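Alkylhalidase CmlS (Streptomyces venezuelae, PDB 3I3L) is a flavin-dependent halogenase of chloramphenicol biosynthesis that carries its FAD covalently bound. Local coordinates at residues Arg204-Pro217 with Asp243-Ser257. Sequence-based numbering, arbitrary orientation.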
loop_
_atom_site.group_PDB
_atom_site.type_symbol
_atom_site.label_atom_id
_atom_site.label_comp_id
_atom_site.label_asym_id
_atom_site.label_seq_id
_atom_site.Cartn_x
_atom_site.Cartn_y
_atom_site.Cartn_z
ATOM N N ARG A 204 -17.405 0.060 3.311
ATOM C CA ARG A 204 -18.094 -0.259 2.057
ATOM C C ARG A 204 -18.310 1.013 1.315
ATOM O O ARG A 204 -19.390 1.550 1.339
ATOM C CB ARG A 204 -19.405 -0.988 2.291
ATOM C CG ARG A 204 -19.136 -2.371 2.998
ATOM C CD ARG A 204 -20.363 -3.128 3.339
ATOM N NE ARG A 204 -20.004 -4.394 3.998
ATOM C CZ ARG A 204 -20.875 -5.343 4.300
ATOM N NH1 ARG A 204 -22.170 -5.162 3.983
ATOM N NH2 ARG A 204 -20.466 -6.460 4.905
ATOM N N ASN A 205 -17.240 1.455 0.656
ATOM C CA ASN A 205 -17.140 2.683 -0.045
ATOM C C ASN A 205 -17.700 2.534 -1.439
ATOM O O ASN A 205 -17.550 1.483 -2.116
ATOM C CB ASN A 205 -15.655 3.058 -0.131
ATOM C CG ASN A 205 -15.096 3.468 1.189
ATOM O OD1 ASN A 205 -15.788 4.056 2.002
ATOM N ND2 ASN A 205 -13.840 3.143 1.434
ATOM N N PHE A 206 -18.260 3.633 -1.935
ATOM C CA PHE A 206 -18.964 3.652 -3.222
ATOM C C PHE A 206 -18.460 4.958 -3.847
ATOM O O PHE A 206 -18.453 5.977 -3.183
ATOM C CB PHE A 206 -20.470 3.628 -2.875
ATOM C CG PHE A 206 -21.381 3.974 -3.990
ATOM C CD1 PHE A 206 -21.277 3.335 -5.196
ATOM C CD2 PHE A 206 -22.387 4.940 -3.814
ATOM C CE1 PHE A 206 -22.157 3.657 -6.267
ATOM C CE2 PHE A 206 -23.217 5.309 -4.842
ATOM C CZ PHE A 206 -23.121 4.658 -6.071
ATOM N N ALA A 207 -17.968 4.915 -5.089
ATOM C CA ALA A 207 -17.358 6.099 -5.692
ATOM C C ALA A 207 -18.060 6.604 -6.942
ATOM O O ALA A 207 -18.599 5.804 -7.719
ATOM C CB ALA A 207 -15.836 5.853 -6.043
ATOM N N VAL A 208 -17.985 7.931 -7.128
ATOM C CA VAL A 208 -18.681 8.645 -8.187
ATOM C C VAL A 208 -17.777 9.790 -8.636
ATOM O O VAL A 208 -17.388 10.630 -7.826
ATOM C CB VAL A 208 -20.018 9.239 -7.644
ATOM C CG1 VAL A 208 -20.787 9.940 -8.734
ATOM C CG2 VAL A 208 -20.875 8.125 -7.016
ATOM N N TRP A 209 -17.377 9.783 -9.897
ATOM C CA TRP A 209 -16.291 10.656 -10.323
ATOM C C TRP A 209 -16.394 11.100 -11.738
ATOM O O TRP A 209 -17.094 10.475 -12.527
ATOM C CB TRP A 209 -14.922 9.960 -10.138
ATOM C CG TRP A 209 -14.612 8.814 -11.075
ATOM C CD1 TRP A 209 -13.876 8.869 -12.212
ATOM C CD2 TRP A 209 -15.019 7.449 -10.933
ATOM N NE1 TRP A 209 -13.794 7.628 -12.800
ATOM C CE2 TRP A 209 -14.462 6.732 -12.009
ATOM C CE3 TRP A 209 -15.805 6.765 -9.998
ATOM C CZ2 TRP A 209 -14.679 5.357 -12.191
ATOM C CZ3 TRP A 209 -16.013 5.388 -10.167
ATOM C CH2 TRP A 209 -15.484 4.710 -11.271
ATOM N N SER A 210 -15.645 12.149 -12.060
ATOM C CA SER A 210 -15.617 12.721 -13.397
ATOM C C SER A 210 -14.338 13.536 -13.567
ATOM O O SER A 210 -13.472 13.523 -12.670
ATOM C CB SER A 210 -16.863 13.593 -13.624
ATOM O OG SER A 210 -17.048 13.974 -14.997
ATOM N N TYR A 211 -14.209 14.250 -14.698
ATOM C CA TYR A 211 -13.016 15.037 -14.993
ATOM C C TYR A 211 -13.364 16.493 -15.267
ATOM O O TYR A 211 -14.451 16.804 -15.721
ATOM C CB TYR A 211 -12.230 14.394 -16.142
ATOM C CG TYR A 211 -11.744 12.986 -15.781
ATOM C CD1 TYR A 211 -10.471 12.769 -15.321
ATOM C CD2 TYR A 211 -12.591 11.894 -15.866
ATOM C CE1 TYR A 211 -10.052 11.499 -14.973
ATOM C CE2 TYR A 211 -12.180 10.642 -15.517
ATOM C CZ TYR A 211 -10.886 10.458 -15.077
ATOM O OH TYR A 211 -10.439 9.208 -14.689
ATOM N N PHE A 212 -12.424 17.378 -14.959
ATOM C CA PHE A 212 -12.570 18.800 -15.149
ATOM C C PHE A 212 -11.365 19.364 -15.876
ATOM O O PHE A 212 -10.251 18.904 -15.674
ATOM C CB PHE A 212 -12.759 19.538 -13.820
ATOM C CG PHE A 212 -14.090 19.267 -13.161
ATOM C CD1 PHE A 212 -15.175 20.121 -13.374
ATOM C CD2 PHE A 212 -14.261 18.160 -12.308
ATOM C CE1 PHE A 212 -16.448 19.873 -12.753
ATOM C CE2 PHE A 212 -15.519 17.905 -11.703
ATOM C CZ PHE A 212 -16.607 18.767 -11.923
ATOM N N LYS A 213 -11.606 20.389 -16.695
ATOM C CA LYS A 213 -10.548 21.197 -17.296
ATOM C C LYS A 213 -10.217 22.310 -16.316
ATOM O O LYS A 213 -11.048 23.166 -16.028
ATOM C CB LYS A 213 -11.009 21.756 -18.643
ATOM C CG LYS A 213 -10.051 22.785 -19.299
ATOM C CD LYS A 213 -9.780 22.434 -20.783
ATOM C CE LYS A 213 -10.987 22.667 -21.667
ATOM N NZ LYS A 213 -11.071 24.100 -22.109
ATOM N N LEU A 214 -9.001 22.257 -15.782
ATOM C CA LEU A 214 -8.581 23.134 -14.707
ATOM C C LEU A 214 -7.084 23.002 -14.643
ATOM O O LEU A 214 -6.557 21.900 -14.777
ATOM C CB LEU A 214 -9.183 22.664 -13.364
ATOM C CG LEU A 214 -8.686 23.394 -12.100
ATOM C CD1 LEU A 214 -9.174 24.851 -12.044
ATOM C CD2 LEU A 214 -9.085 22.644 -10.844
ATOM N N LYS A 215 -6.392 24.108 -14.442
ATOM C CA LYS A 215 -4.946 24.093 -14.355
ATOM C C LYS A 215 -4.555 24.080 -12.872
ATOM O O LYS A 215 -5.160 24.796 -12.062
ATOM C CB LYS A 215 -4.367 25.333 -15.061
ATOM C CG LYS A 215 -2.823 25.397 -15.132
ATOM C CD LYS A 215 -2.295 25.162 -16.568
ATOM C CE LYS A 215 -2.499 26.393 -17.477
ATOM N NZ LYS A 215 -1.978 26.182 -18.864
ATOM N N ASP A 216 -3.565 23.265 -12.506
ATOM C CA ASP A 216 -3.121 23.245 -11.126
ATOM C C ASP A 216 -2.992 24.699 -10.668
ATOM O O ASP A 216 -2.254 25.462 -11.272
ATOM C CB ASP A 216 -1.799 22.494 -11.008
ATOM C CG ASP A 216 -1.337 22.308 -9.553
ATOM O OD1 ASP A 216 -1.755 23.051 -8.649
ATOM O OD2 ASP A 216 -0.511 21.405 -9.322
ATOM N N PRO A 217 -3.714 25.089 -9.616
ATOM C CA PRO A 217 -3.701 26.470 -9.113
ATOM C C PRO A 217 -2.493 26.792 -8.240
ATOM O O PRO A 217 -2.403 27.898 -7.674
ATOM C CB PRO A 217 -4.940 26.519 -8.215
ATOM C CG PRO A 217 -5.061 25.116 -7.700
ATOM C CD PRO A 217 -4.667 24.246 -8.872
ATOM N N ASP A 243 -1.590 18.682 -17.498
ATOM C CA ASP A 243 -1.406 20.116 -17.280
ATOM C C ASP A 243 -2.719 20.785 -16.830
ATOM O O ASP A 243 -2.745 21.549 -15.829
ATOM C CB ASP A 243 -0.888 20.787 -18.567
ATOM C CG ASP A 243 -0.630 22.307 -18.404
ATOM O OD1 ASP A 243 0.060 22.725 -17.437
ATOM O OD2 ASP A 243 -1.106 23.082 -19.266
ATOM N N ASP A 244 -3.800 20.494 -17.556
ATOM C CA ASP A 244 -5.075 21.144 -17.268
ATOM C C ASP A 244 -6.226 20.144 -17.004
ATOM O O ASP A 244 -7.408 20.475 -17.207
ATOM C CB ASP A 244 -5.438 22.094 -18.420
ATOM C CG ASP A 244 -5.844 21.342 -19.699
ATOM O OD1 ASP A 244 -5.232 20.277 -20.027
ATOM O OD2 ASP A 244 -6.806 21.805 -20.358
ATOM N N LEU A 245 -5.880 18.933 -16.555
ATOM C CA LEU A 245 -6.868 17.888 -16.406
ATOM C C LEU A 245 -6.852 17.318 -15.006
ATOM O O LEU A 245 -5.848 16.811 -14.540
ATOM C CB LEU A 245 -6.645 16.783 -17.427
ATOM C CG LEU A 245 -7.859 16.323 -18.205
ATOM C CD1 LEU A 245 -7.693 14.874 -18.619
ATOM C CD2 LEU A 245 -9.111 16.492 -17.398
ATOM N N TYR A 246 -8.000 17.389 -14.346
ATOM C CA TYR A 246 -8.143 16.868 -12.982
ATOM C C TYR A 246 -9.178 15.769 -12.909
ATOM O O TYR A 246 -10.264 15.899 -13.466
ATOM C CB TYR A 246 -8.485 17.972 -12.003
ATOM C CG TYR A 246 -7.277 18.651 -11.388
ATOM C CD1 TYR A 246 -6.578 19.627 -12.068
ATOM C CD2 TYR A 246 -6.854 18.322 -10.099
ATOM C CE1 TYR A 246 -5.520 20.285 -11.470
ATOM C CE2 TYR A 246 -5.771 18.961 -9.507
ATOM C CZ TYR A 246 -5.107 19.941 -10.229
ATOM O OH TYR A 246 -4.032 20.576 -9.669
ATOM N N SER A 247 -8.798 14.663 -12.286
ATOM C CA SER A 247 -9.753 13.616 -11.910
ATOM C C SER A 247 -10.335 14.058 -10.566
ATOM O O SER A 247 -9.577 14.386 -9.643
ATOM C CB SER A 247 -9.053 12.285 -11.750
ATOM O OG SER A 247 -9.954 11.288 -11.261
ATOM N N VAL A 248 -11.664 14.130 -10.498
ATOM C CA VAL A 248 -12.376 14.607 -9.266
ATOM C C VAL A 248 -13.429 13.589 -8.834
ATOM O O VAL A 248 -14.407 13.357 -9.542
ATOM C CB VAL A 248 -13.022 15.980 -9.502
ATOM C CG1 VAL A 248 -13.719 16.461 -8.179
ATOM C CG2 VAL A 248 -11.951 17.018 -9.904
ATOM N N GLY A 249 -13.220 12.954 -7.681
ATOM C CA GLY A 249 -14.067 11.813 -7.280
ATOM C C GLY A 249 -14.677 11.997 -5.902
ATOM O O GLY A 249 -14.071 12.641 -5.019
ATOM N N LEU A 250 -15.879 11.450 -5.713
ATOM C CA LEU A 250 -16.499 11.396 -4.395
ATOM C C LEU A 250 -16.377 9.975 -3.866
ATOM O O LEU A 250 -16.694 9.013 -4.557
ATOM C CB LEU A 250 -18.023 11.755 -4.462
ATOM C CG LEU A 250 -18.333 13.000 -5.319
ATOM C CD1 LEU A 250 -19.845 13.153 -5.529
ATOM C CD2 LEU A 250 -17.782 14.292 -4.695
ATOM N N VAL A 251 -15.977 9.850 -2.621
ATOM C CA VAL A 251 -16.061 8.550 -1.946
ATOM C C VAL A 251 -17.098 8.676 -0.819
ATOM O O VAL A 251 -16.924 9.455 0.123
ATOM C CB VAL A 251 -14.670 8.085 -1.416
ATOM C CG1 VAL A 251 -14.755 6.717 -0.718
ATOM C CG2 VAL A 251 -13.673 7.995 -2.614
ATOM N N VAL A 252 -18.181 7.905 -0.945
ATOM C CA VAL A 252 -19.334 8.009 -0.058
ATOM C C VAL A 252 -19.681 6.599 0.399
ATOM O O VAL A 252 -18.987 5.626 0.026
ATOM C CB VAL A 252 -20.534 8.657 -0.762
ATOM C CG1 VAL A 252 -20.205 10.091 -1.177
ATOM C CG2 VAL A 252 -20.974 7.855 -2.038
ATOM N N ASP A 253 -20.703 6.467 1.244
ATOM C CA ASP A 253 -21.020 5.156 1.833
ATOM C C ASP A 253 -21.910 4.406 0.858
ATOM O O ASP A 253 -22.570 5.024 0.035
ATOM C CB ASP A 253 -21.691 5.317 3.185
ATOM C CG ASP A 253 -21.944 3.989 3.876
ATOM O OD1 ASP A 253 -20.977 3.353 4.340
ATOM O OD2 ASP A 253 -23.127 3.560 3.910
ATOM N N ARG A 254 -21.945 3.083 0.937
ATOM C CA ARG A 254 -22.710 2.343 -0.048
ATOM C C ARG A 254 -24.191 2.616 0.106
ATOM O O ARG A 254 -24.963 2.329 -0.812
ATOM C CB ARG A 254 -22.428 0.815 0.021
ATOM C CG ARG A 254 -23.281 0.007 0.963
ATOM C CD ARG A 254 -23.054 0.361 2.410
ATOM N NE ARG A 254 -23.624 -0.642 3.295
ATOM C CZ ARG A 254 -24.497 -0.359 4.279
ATOM N NH1 ARG A 254 -24.881 0.912 4.517
ATOM N NH2 ARG A 254 -24.944 -1.328 5.080
ATOM N N SER A 255 -24.594 3.145 1.276
ATOM C CA SER A 255 -26.004 3.549 1.523
ATOM C C SER A 255 -26.492 4.623 0.578
ATOM O O SER A 255 -27.714 4.890 0.531
ATOM C CB SER A 255 -26.227 4.050 2.969
ATOM O OG SER A 255 -25.491 5.249 3.260
ATOM N N LYS A 256 -25.581 5.239 -0.174
ATOM C CA LYS A 256 -25.941 6.274 -1.174
ATOM C C LYS A 256 -26.301 5.656 -2.503
ATOM O O LYS A 256 -26.666 6.391 -3.468
ATOM C CB LYS A 256 -24.815 7.313 -1.412
ATOM C CG LYS A 256 -24.409 8.113 -0.187
ATOM C CD LYS A 256 -25.591 9.067 0.258
ATOM C CE LYS A 256 -25.218 9.896 1.520
ATOM N NZ LYS A 256 -26.233 10.924 1.796
ATOM N N SER A 257 -26.196 4.325 -2.570
ATOM C CA SER A 257 -26.473 3.592 -3.850
ATOM C C SER A 257 -27.862 3.898 -4.321
ATOM O O SER A 257 -28.067 4.209 -5.506
ATOM C CB SER A 257 -26.298 2.052 -3.718
ATOM O OG SER A 257 -24.926 1.754 -3.351
#
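Arg204 and Arg254 run side by side in the same direction, their aliphatic carbons touching (CB of Arg204 to CD of Arg254, 3.9 Å). Beside them Asp253 OD2 accepts from Ser255 N, closing an Asx turn, and from Ser255 OG and Arg254 NH1, while Asp253 OD1 bridges to Arg394; an alanine in place of Asp253 would probably cost Arg394 this salt bridge, leave Arg254 with Glu389, and strip Ser255 N and OG of their acceptor. Asn205 CG packs 3.8 Å from Val251 CG1; its amide is held by Arg394 and Asp321, and its backbone pairs with Asp297, the covalent FAD ligand. From Phe206 to Phe212 the strands pair antiparallel, alternate residues exchanging two backbone hydrogen bonds. Phe206 swings its ring away from its own amide N (chi1 166°), bringing CD2 to 3.7 Å from Val252 CG2, and Ser257 OG sits over the ring centre. Ala207 touches the bound FAD, a place its small methyl suits. Trp209 CB lies 3.5 Å from Gly249 CA, where a side chain on the glycine would be tight. Tyr211 CE1 packs 3.5 Å from Ser247 CB, and both hydroxyls reach Glu64. On the other face, Phe212 CD2 meets Val248 CG2 at 3.5 Å. Leu214 CD2 sits over one face of the Tyr246 ring, toward its rim, and Lys215 NZ bridges to Asp243 OD2. Between these strands the middle is thus mostly apolar packing and backbone bonds, with Tyr211 and Ser247 turned to Glu64; the salt bridges lie at the pair's two ends.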